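Local coordinates for protein NG, ng-dimethylarginine dimethylaminohydrolase (Pseudomonas aeruginosa, PDB 1H70) that hydrolyses N(omega)-methylated arginines, inhibitors of nitric oxide synthase, to citrulline and dimethylamine or methylamine, at residues F1-I6 / W208-R212; L171-L177 / I226-Y231. The protein carries 1 engineered substitution. All coordinates share one frame; numbering follows the deposited sequence.

Contact 1. Residues F1-I6 / W208-R212; sequences FMFKHI and WVNER
M2 and N210 bring the two backbones closest, with M2 CA and N210 CA 5.4 Å apart, where the extended N-terminal residues pass the type I' turn V209-R212. The N210 side chain makes the polar link. Its CG is anti to the carbonyl carbon (chi1 -65°), which carries the amide out to the backbone of F3. F3 N donates to N210 OD1 at 2.7 Å, on a lone pair in the carbonyl plane. In return, N210 ND2 donates to F3 O at 3.0 Å, nearly straight and in the plane of its own amide. ND2 has a second acceptor in C46 O. The buried amide is thus gripped at both ends and cannot easily flip.

The turn closes a two-residue beta hairpin between strands 207-209 and 212-216. V209 and R212 are paired by both backbone bonds. R212 NH2 donates a hydrogen bond to N210 O, and its NH1 forms a salt bridge with D47. Residues 5-6 begin strand 5-9 of a different sheet, so the contact joins the N-terminus to the hairpin tip.

Beside the polar link, F1, F3 and W208 form an aromatic cluster. W208 turns an edge to the face of F3 in an offset edge-to-face pair, with centroids 5.5 Å apart and planes at 64°. F3 CE1 lies 3.8 Å from W208 CE3. F1 runs almost parallel to the indole but is slid aside, so the rings barely overlap; F1 CE2 is 3.6 Å from W208 CZ3. M2 SD makes a Met-aromatic contact from an oblique direction, 4.0 Å from W208 CH2. W208 NE1 gives a straight hydrogen bond to E211 OE1, which it meets from above the carboxylate plane. I6 CD1 packs on V209 CG1 at 4.0 Å.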
ATOM      1  N   PHE A   1     -12.014  -2.803 -15.280  1.00 28.26           N
ATOM      2  CA  PHE A   1     -10.680  -3.441 -15.059  1.00 27.07           C
ATOM      3  C   PHE A   1     -10.754  -4.419 -13.929  1.00 25.25           C
ATOM      4  O   PHE A   1     -11.713  -4.410 -13.179  1.00 25.38           O
ATOM      5  CB  PHE A   1      -9.540  -2.430 -14.895  1.00 28.25           C
ATOM      6  CG  PHE A   1      -9.001  -2.069 -13.531  1.00 28.77           C
ATOM      7  CD1 PHE A   1      -7.699  -2.407 -13.187  1.00 30.30           C
ATOM      8  CD2 PHE A   1      -9.754  -1.353 -12.616  1.00 29.45           C
ATOM      9  CE1 PHE A   1      -7.157  -2.019 -11.975  1.00 29.43           C
ATOM     10  CE2 PHE A   1      -9.213  -0.948 -11.409  1.00 29.72           C
ATOM     11  CZ  PHE A   1      -7.912  -1.281 -11.090  1.00 28.61           C
ATOM     12  N   MET A   2      -9.766  -5.293 -13.856  1.00 23.14           N
ATOM     13  CA  MET A   2      -9.693  -6.277 -12.793  1.00 21.20           C
ATOM     14  C   MET A   2      -8.221  -6.661 -12.600  1.00 19.22           C
ATOM     15  O   MET A   2      -7.450  -6.773 -13.561  1.00 19.11           O
ATOM     16  CB  MET A   2     -10.509  -7.545 -13.091  1.00 22.24           C
ATOM     17  CG  MET A   2     -12.045  -7.366 -13.128  1.00 25.88           C
ATOM     18  SD  MET A   2     -12.789  -6.621 -11.622  1.00 32.43           S
ATOM     19  CE  MET A   2     -14.355  -6.115 -12.239  1.00 31.66           C
ATOM     20  N   PHE A   3      -7.855  -6.881 -11.354  1.00 15.57           N
ATOM     21  CA  PHE A   3      -6.507  -7.330 -11.051  1.00 13.17           C
ATOM     22  C   PHE A   3      -6.417  -8.821 -11.359  1.00 12.41           C
ATOM     23  O   PHE A   3      -7.416  -9.538 -11.215  1.00 13.38           O
ATOM     24  CB  PHE A   3      -6.218  -7.121  -9.572  1.00 12.30           C
ATOM     25  CG  PHE A   3      -6.019  -5.688  -9.164  1.00 11.87           C
ATOM     26  CD1 PHE A   3      -6.559  -5.227  -7.964  1.00 10.51           C
ATOM     27  CD2 PHE A   3      -5.271  -4.822  -9.942  1.00 10.83           C
ATOM     28  CE1 PHE A   3      -6.357  -3.927  -7.567  1.00 11.66           C
ATOM     29  CE2 PHE A   3      -5.073  -3.499  -9.557  1.00 11.06           C
ATOM     30  CZ  PHE A   3      -5.617  -3.041  -8.380  1.00 11.72           C
ATOM     31  N   LYS A   4      -5.238  -9.301 -11.755  1.00 12.12           N
ATOM     32  CA  LYS A   4      -5.073 -10.722 -12.024  1.00 13.05           C
ATOM     33  C   LYS A   4      -4.148 -11.336 -10.982  1.00 12.43           C
ATOM     34  O   LYS A   4      -4.225 -12.530 -10.734  1.00 11.54           O
ATOM     35  CB  LYS A   4      -4.475 -10.981 -13.408  1.00 14.76           C
ATOM     36  CG  LYS A   4      -5.224 -10.320 -14.563  1.00 18.76           C
ATOM     37  CD  LYS A   4      -5.062 -11.076 -15.882  1.00 22.65           C
ATOM     38  CE  LYS A   4      -6.151 -10.671 -16.895  1.00 25.45           C
ATOM     39  NZ  LYS A   4      -5.918  -9.365 -17.601  1.00 24.47           N
ATOM     40  N   HIS A   5      -3.275 -10.511 -10.401  1.00 11.54           N
ATOM     41  CA  HIS A   5      -2.288 -11.007  -9.443  1.00 13.09           C
ATOM     42  C   HIS A   5      -2.051 -10.150  -8.196  1.00 13.17           C
ATOM     43  O   HIS A   5      -2.219  -8.928  -8.189  1.00 14.56           O
ATOM     44  CB  HIS A   5      -0.883 -11.058 -10.073  1.00 13.45           C
ATOM     45  CG  HIS A   5      -0.747 -11.820 -11.357  1.00 15.10           C
ATOM     46  ND1 HIS A   5      -0.730 -13.194 -11.407  1.00 16.25           N
ATOM     47  CD2 HIS A   5      -0.543 -11.396 -12.627  1.00 17.52           C
ATOM     48  CE1 HIS A   5      -0.563 -13.592 -12.660  1.00 17.78           C
ATOM     49  NE2 HIS A   5      -0.442 -12.519 -13.421  1.00 18.73           N
ATOM     50  N   ILE A   6      -1.556 -10.834  -7.168  1.00 13.71           N
ATOM     51  CA  ILE A   6      -1.147 -10.255  -5.921  1.00 13.55           C
ATOM     52  C   ILE A   6       0.211 -10.857  -5.554  1.00 12.15           C
ATOM     53  O   ILE A   6       0.437 -12.040  -5.817  1.00 10.89           O
ATOM     54  CB  ILE A   6      -2.246 -10.591  -4.867  1.00 15.83           C
ATOM     55  CG1 ILE A   6      -3.228  -9.398  -4.894  1.00 17.17           C
ATOM     56  CG2 ILE A   6      -1.680 -10.907  -3.509  1.00 18.40           C
ATOM     57  CD1 ILE A   6      -4.643  -9.729  -4.863  1.00 22.80           C
ATOM     58  N   TRP A 208      -9.284  -2.197  -2.588  1.00 12.17           N
ATOM     59  CA  TRP A 208     -10.256  -2.692  -3.532  1.00 12.58           C
ATOM     60  C   TRP A 208      -9.514  -3.780  -4.304  1.00 12.13           C
ATOM     61  O   TRP A 208      -8.368  -3.569  -4.725  1.00 12.09           O
ATOM     62  CB  TRP A 208     -10.680  -1.593  -4.508  1.00 12.61           C
ATOM     63  CG  TRP A 208     -11.583  -2.053  -5.621  1.00 13.31           C
ATOM     64  CD1 TRP A 208     -12.958  -2.040  -5.590  1.00 12.56           C
ATOM     65  CD2 TRP A 208     -11.205  -2.584  -6.880  1.00 12.47           C
ATOM     66  NE1 TRP A 208     -13.450  -2.540  -6.773  1.00 14.44           N
ATOM     67  CE2 TRP A 208     -12.391  -2.861  -7.597  1.00 14.14           C
ATOM     68  CE3 TRP A 208      -9.974  -2.841  -7.501  1.00 13.83           C
ATOM     69  CZ2 TRP A 208     -12.384  -3.412  -8.882  1.00 13.99           C
ATOM     70  CZ3 TRP A 208      -9.963  -3.370  -8.792  1.00 14.27           C
ATOM     71  CH2 TRP A 208     -11.158  -3.640  -9.477  1.00 15.51           C
ATOM     72  N   VAL A 209     -10.145  -4.938  -4.470  1.00 12.72           N
ATOM     73  CA  VAL A 209      -9.597  -6.012  -5.302  1.00 12.30           C
ATOM     74  C   VAL A 209     -10.789  -6.671  -6.012  1.00 12.32           C
ATOM     75  O   VAL A 209     -11.538  -7.454  -5.413  1.00 12.31           O
ATOM     76  CB  VAL A 209      -8.871  -7.143  -4.488  1.00 12.27           C
ATOM     77  CG1 VAL A 209      -8.208  -8.133  -5.459  1.00 11.34           C
ATOM     78  CG2 VAL A 209      -7.807  -6.610  -3.513  1.00 12.94           C
ATOM     79  N   ASN A 210     -11.010  -6.343  -7.272  1.00 12.23           N
ATOM     80  CA  ASN A 210     -12.057  -7.002  -8.040  1.00 13.34           C
ATOM     81  C   ASN A 210     -13.475  -6.973  -7.432  1.00 13.14           C
ATOM     82  O   ASN A 210     -14.212  -7.973  -7.406  1.00 12.87           O
ATOM     83  CB  ASN A 210     -11.606  -8.442  -8.338  1.00 13.21           C
ATOM     84  CG  ASN A 210     -10.368  -8.476  -9.245  1.00 13.60           C
ATOM     85  OD1 ASN A 210      -9.975  -7.451  -9.808  1.00 15.17           O
ATOM     86  ND2 ASN A 210      -9.755  -9.657  -9.400  1.00 12.39           N
ATOM     87  N   GLU A 211     -13.849  -5.807  -6.961  1.00 14.25           N
ATOM     88  CA  GLU A 211     -15.168  -5.540  -6.366  1.00 14.91           C
ATOM     89  C   GLU A 211     -15.335  -6.010  -4.924  1.00 14.80           C
ATOM     90  O   GLU A 211     -16.391  -5.816  -4.326  1.00 15.50           O
ATOM     91  CB  GLU A 211     -16.340  -5.936  -7.266  1.00 16.59           C
ATOM     92  CG  GLU A 211     -16.382  -5.304  -8.660  1.00 19.01           C
ATOM     93  CD  GLU A 211     -16.173  -3.790  -8.790  1.00 22.98           C
ATOM     94  OE1 GLU A 211     -16.250  -3.011  -7.815  1.00 19.65           O
ATOM     95  OE2 GLU A 211     -15.901  -3.385  -9.956  1.00 25.93           O
ATOM     96  N   ARG A 212     -14.294  -6.627  -4.360  1.00 14.07           N
ATOM     97  CA  ARG A 212     -14.237  -6.964  -2.946  1.00 13.91           C
ATOM     98  C   ARG A 212     -13.459  -5.809  -2.320  1.00 13.09           C
ATOM     99  O   ARG A 212     -12.645  -5.174  -3.023  1.00 12.82           O
ATOM    100  CB  ARG A 212     -13.431  -8.238  -2.653  1.00 14.28           C
ATOM    101  CG  ARG A 212     -13.271  -9.220  -3.836  1.00 21.03           C
ATOM    102  CD  ARG A 212     -14.397 -10.129  -3.969  1.00 20.81           C
ATOM    103  NE  ARG A 212     -14.388 -11.364  -4.755  1.00 18.96           N
ATOM    104  CZ  ARG A 212     -14.429 -11.701  -6.044  1.00 18.29           C
ATOM    105  NH1 ARG A 212     -14.519 -13.007  -6.290  1.00 17.61           N
ATOM    106  NH2 ARG A 212     -14.315 -10.856  -7.086  1.00 17.51           N
TER

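Contact 2. Residues L171-L177 / I226-Y231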
ATOM      1  N   LEU A 171     -11.242   3.244  -4.055  1.00 12.05           N
ATOM      2  CA  LEU A 171     -11.974   2.006  -4.222  1.00 12.62           C
ATOM      3  C   LEU A 171     -12.675   1.858  -5.590  1.00 13.94           C
ATOM      4  O   LEU A 171     -13.665   1.116  -5.712  1.00 14.63           O
ATOM      5  CB  LEU A 171     -13.016   1.906  -3.110  1.00 12.96           C
ATOM      6  CG  LEU A 171     -12.540   2.151  -1.671  1.00 13.13           C
ATOM      7  CD1 LEU A 171     -13.709   1.988  -0.713  1.00 12.67           C
ATOM      8  CD2 LEU A 171     -11.404   1.190  -1.298  1.00 11.52           C
ATOM      9  N   GLU A 172     -12.121   2.492  -6.610  1.00 14.06           N
ATOM     10  CA  GLU A 172     -12.666   2.459  -7.970  1.00 15.08           C
ATOM     11  C   GLU A 172     -14.029   3.164  -7.985  1.00 15.69           C
ATOM     12  O   GLU A 172     -14.590   3.490  -6.939  1.00 15.08           O
ATOM     13  CB  GLU A 172     -12.771   1.022  -8.501  1.00 15.47           C
ATOM     14  CG  GLU A 172     -11.429   0.314  -8.689  1.00 13.96           C
ATOM     15  CD  GLU A 172     -10.385   1.147  -9.421  1.00 16.59           C
ATOM     16  OE1 GLU A 172     -10.674   1.651 -10.535  1.00 16.76           O
ATOM     17  OE2 GLU A 172      -9.257   1.263  -8.907  1.00 14.37           O
ATOM     18  N   HIS A 173     -14.551   3.437  -9.173  1.00 16.38           N
ATOM     19  CA  HIS A 173     -15.857   4.095  -9.321  1.00 16.68           C
ATOM     20  C   HIS A 173     -15.967   5.485  -8.669  1.00 17.14           C
ATOM     21  O   HIS A 173     -17.054   5.910  -8.300  1.00 17.89           O
ATOM     22  CB  HIS A 173     -16.986   3.186  -8.813  1.00 16.47           C
ATOM     23  CG  HIS A 173     -16.863   1.771  -9.287  1.00 17.34           C
ATOM     24  ND1 HIS A 173     -16.967   1.415 -10.617  1.00 19.31           N
ATOM     25  CD2 HIS A 173     -16.609   0.628  -8.605  1.00 17.90           C
ATOM     26  CE1 HIS A 173     -16.793   0.109 -10.734  1.00 19.47           C
ATOM     27  NE2 HIS A 173     -16.583  -0.393  -9.522  1.00 20.02           N
ATOM     28  N   ASN A 174     -14.862   6.194  -8.521  1.00 17.10           N
ATOM     29  CA  ASN A 174     -14.811   7.533  -7.963  1.00 17.19           C
ATOM     30  C   ASN A 174     -15.000   7.588  -6.444  1.00 17.13           C
ATOM     31  O   ASN A 174     -15.158   8.652  -5.893  1.00 17.51           O
ATOM     32  CB  ASN A 174     -15.828   8.475  -8.667  1.00 16.87           C
ATOM     33  CG  ASN A 174     -15.369   9.921  -8.661  1.00 17.76           C
ATOM     34  OD1 ASN A 174     -14.193  10.201  -8.861  1.00 16.51           O
ATOM     35  ND2 ASN A 174     -16.287  10.857  -8.441  1.00 16.19           N
ATOM     36  N   ASN A 175     -14.960   6.444  -5.763  1.00 15.86           N
ATOM     37  CA  ASN A 175     -15.180   6.412  -4.320  1.00 15.14           C
ATOM     38  C   ASN A 175     -13.835   6.466  -3.638  1.00 15.38           C
ATOM     39  O   ASN A 175     -13.034   5.559  -3.863  1.00 15.92           O
ATOM     40  CB  ASN A 175     -15.934   5.140  -3.918  1.00 15.18           C
ATOM     41  CG  ASN A 175     -17.331   5.118  -4.509  1.00 14.59           C
ATOM     42  OD1 ASN A 175     -17.966   6.164  -4.533  1.00 17.30           O
ATOM     43  ND2 ASN A 175     -17.800   3.981  -5.021  1.00 13.63           N
ATOM     44  N   LEU A 176     -13.598   7.525  -2.871  1.00 13.96           N
ATOM     45  CA  LEU A 176     -12.316   7.735  -2.195  1.00 12.77           C
ATOM     46  C   LEU A 176     -12.424   7.779  -0.672  1.00 13.14           C
ATOM     47  O   LEU A 176     -13.131   8.621  -0.141  1.00 13.87           O
ATOM     48  CB  LEU A 176     -11.717   9.061  -2.681  1.00 12.54           C
ATOM     49  CG  LEU A 176     -10.334   9.448  -2.100  1.00 12.14           C
ATOM     50  CD1 LEU A 176      -9.240   8.460  -2.583  1.00 12.50           C
ATOM     51  CD2 LEU A 176      -9.929  10.885  -2.516  1.00 12.60           C
ATOM     52  N   LEU A 177     -11.714   6.905   0.038  1.00 12.19           N
ATOM     53  CA  LEU A 177     -11.690   6.998   1.505  1.00 12.99           C
ATOM     54  C   LEU A 177     -10.665   8.077   1.880  1.00 13.08           C
ATOM     55  O   LEU A 177      -9.560   8.104   1.330  1.00 11.71           O
ATOM     56  CB  LEU A 177     -11.234   5.679   2.176  1.00 13.33           C
ATOM     57  CG  LEU A 177     -12.064   4.415   1.906  1.00 14.46           C
ATOM     58  CD1 LEU A 177     -11.514   3.249   2.714  1.00 15.07           C
ATOM     59  CD2 LEU A 177     -13.548   4.653   2.259  1.00 14.28           C
ATOM     60  N   ILE A 226     -18.575   1.649   3.353  1.00 17.71           N
ATOM     61  CA  ILE A 226     -18.128   0.910   2.164  1.00 17.37           C
ATOM     62  C   ILE A 226     -19.186  -0.068   1.655  1.00 17.72           C
ATOM     63  O   ILE A 226     -19.522  -0.106   0.474  1.00 18.09           O
ATOM     64  CB  ILE A 226     -16.828   0.144   2.521  1.00 16.97           C
ATOM     65  CG1 ILE A 226     -15.813   1.158   3.050  1.00 15.22           C
ATOM     66  CG2 ILE A 226     -16.287  -0.616   1.310  1.00 15.29           C
ATOM     67  CD1 ILE A 226     -14.564   0.528   3.676  1.00 15.74           C
ATOM     68  N   ALA A 227     -19.740  -0.856   2.564  1.00 17.99           N
ATOM     69  CA  ALA A 227     -20.749  -1.850   2.216  1.00 19.06           C
ATOM     70  C   ALA A 227     -21.930  -1.282   1.435  1.00 19.02           C
ATOM     71  O   ALA A 227     -22.398  -1.862   0.439  1.00 18.59           O
ATOM     72  CB  ALA A 227     -21.281  -2.508   3.521  1.00 18.95           C
ATOM     73  N   ARG A 228     -22.413  -0.126   1.871  1.00 19.80           N
ATOM     74  CA  ARG A 228     -23.554   0.493   1.210  1.00 21.31           C
ATOM     75  C   ARG A 228     -23.261   0.921  -0.220  1.00 21.59           C
ATOM     76  O   ARG A 228     -24.169   1.043  -1.041  1.00 22.54           O
ATOM     77  CB  ARG A 228     -24.092   1.625   2.067  1.00 21.41           C
ATOM     78  CG  ARG A 228     -24.571   1.104   3.408  1.00 23.33           C
ATOM     79  CD  ARG A 228     -25.257   2.190   4.206  1.00 26.14           C
ATOM     80  NE  ARG A 228     -26.378   2.720   3.431  1.00 26.88           N
ATOM     81  CZ  ARG A 228     -27.560   2.129   3.393  1.00 25.27           C
ATOM     82  NH1 ARG A 228     -27.748   1.013   4.078  1.00 26.82           N
ATOM     83  NH2 ARG A 228     -28.542   2.649   2.669  1.00 28.03           N
ATOM     84  N   LEU A 229     -21.989   1.107  -0.554  1.00 21.41           N
ATOM     85  CA  LEU A 229     -21.644   1.472  -1.912  1.00 21.13           C
ATOM     86  C   LEU A 229     -21.813   0.298  -2.881  1.00 21.24           C
ATOM     87  O   LEU A 229     -21.927   0.521  -4.090  1.00 22.46           O
ATOM     88  CB  LEU A 229     -20.248   2.090  -1.969  1.00 21.44           C
ATOM     89  CG  LEU A 229     -20.240   3.500  -1.359  1.00 21.24           C
ATOM     90  CD1 LEU A 229     -18.866   3.870  -0.854  1.00 23.79           C
ATOM     91  CD2 LEU A 229     -20.759   4.514  -2.359  1.00 20.19           C
ATOM     92  N   GLY A 230     -21.848  -0.937  -2.372  1.00 20.44           N
ATOM     93  CA  GLY A 230     -22.074  -2.097  -3.215  1.00 19.36           C
ATOM     94  C   GLY A 230     -20.947  -3.110  -3.254  1.00 18.82           C
ATOM     95  O   GLY A 230     -21.038  -4.124  -3.947  1.00 18.80           O
ATOM     96  N   TYR A 231     -19.877  -2.837  -2.517  1.00 18.08           N
ATOM     97  CA  TYR A 231     -18.729  -3.728  -2.474  1.00 17.53           C
ATOM     98  C   TYR A 231     -18.919  -4.907  -1.522  1.00 17.83           C
ATOM     99  O   TYR A 231     -19.595  -4.791  -0.515  1.00 17.48           O
ATOM    100  CB  TYR A 231     -17.491  -2.961  -2.012  1.00 16.85           C
ATOM    101  CG  TYR A 231     -17.137  -1.766  -2.865  1.00 15.35           C
ATOM    102  CD1 TYR A 231     -16.568  -1.931  -4.104  1.00 14.19           C
ATOM    103  CD2 TYR A 231     -17.374  -0.475  -2.412  1.00 15.57           C
ATOM    104  CE1 TYR A 231     -16.230  -0.834  -4.902  1.00 15.59           C
ATOM    105  CE2 TYR A 231     -17.055   0.624  -3.180  1.00 14.87           C
ATOM    106  CZ  TYR A 231     -16.478   0.440  -4.421  1.00 14.81           C
ATOM    107  OH  TYR A 231     -16.163   1.552  -5.163  1.00 17.25           O
TER
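Y231 reaches across to L171 and N175 from the coil that follows helix 220-227. Its CB rests 4.2 Å from I226 CG2 of its own segment, and CD2 continues along that methyl. Further out, CE1 comes to 3.3 Å from L171 O and borders H173 CD2. On the other side of the ring, CE2 is 3.9 Å from N175 ND2. CZ lies 4.0 Å from L171 CB. At the tip, OH takes a hydrogen bond from N175 ND2 at 2.9 Å, almost straight (172°) and in the amide plane. The amide and ring planes stand at 89°. Y231 OH also gives a weak bond to L171 O at 2.6 Å.

Residues 171-175 form the bend of a beta hairpin between strands 168-170 and 175-178, with a type I' turn from E172 to N175. Apolar contacts continue away from the phenol: L171 CD1 meets I226 CG2, and further along L177 CD1 meets I226 CD1 at 4.2 Å. L229 CD2 lies against the N175 amide.

N175 OD1 is bound by N192 ND2, which fixes which end of the amide faces Y231. The hydroxyl accepts a straight bond from N175 and donates a weak one to L171 O, which is consistent with a neutral phenol.

The centres of contacts 1 and 2 lie about 14 Å apart, and their segments alternate along the chain. They touch directly. E211 OE2 and H173 NE2 are 3.1 Å apart, a probable hydrogen bond between the turns of the two hairpins. W208 CD1 lies 3.2 Å from L171 O, the same carbonyl that Y231 approaches in contact 2. The indole of W208 also packs on E172, with W208 CD2 3.4 Å from E172 CG. Neither contact supplies a residue of the citrulline pocket. The side chain of F3 is about 9 Å from that of pocket residue E66, and the side chain of L177 is about 13 Å from the bound citrulline.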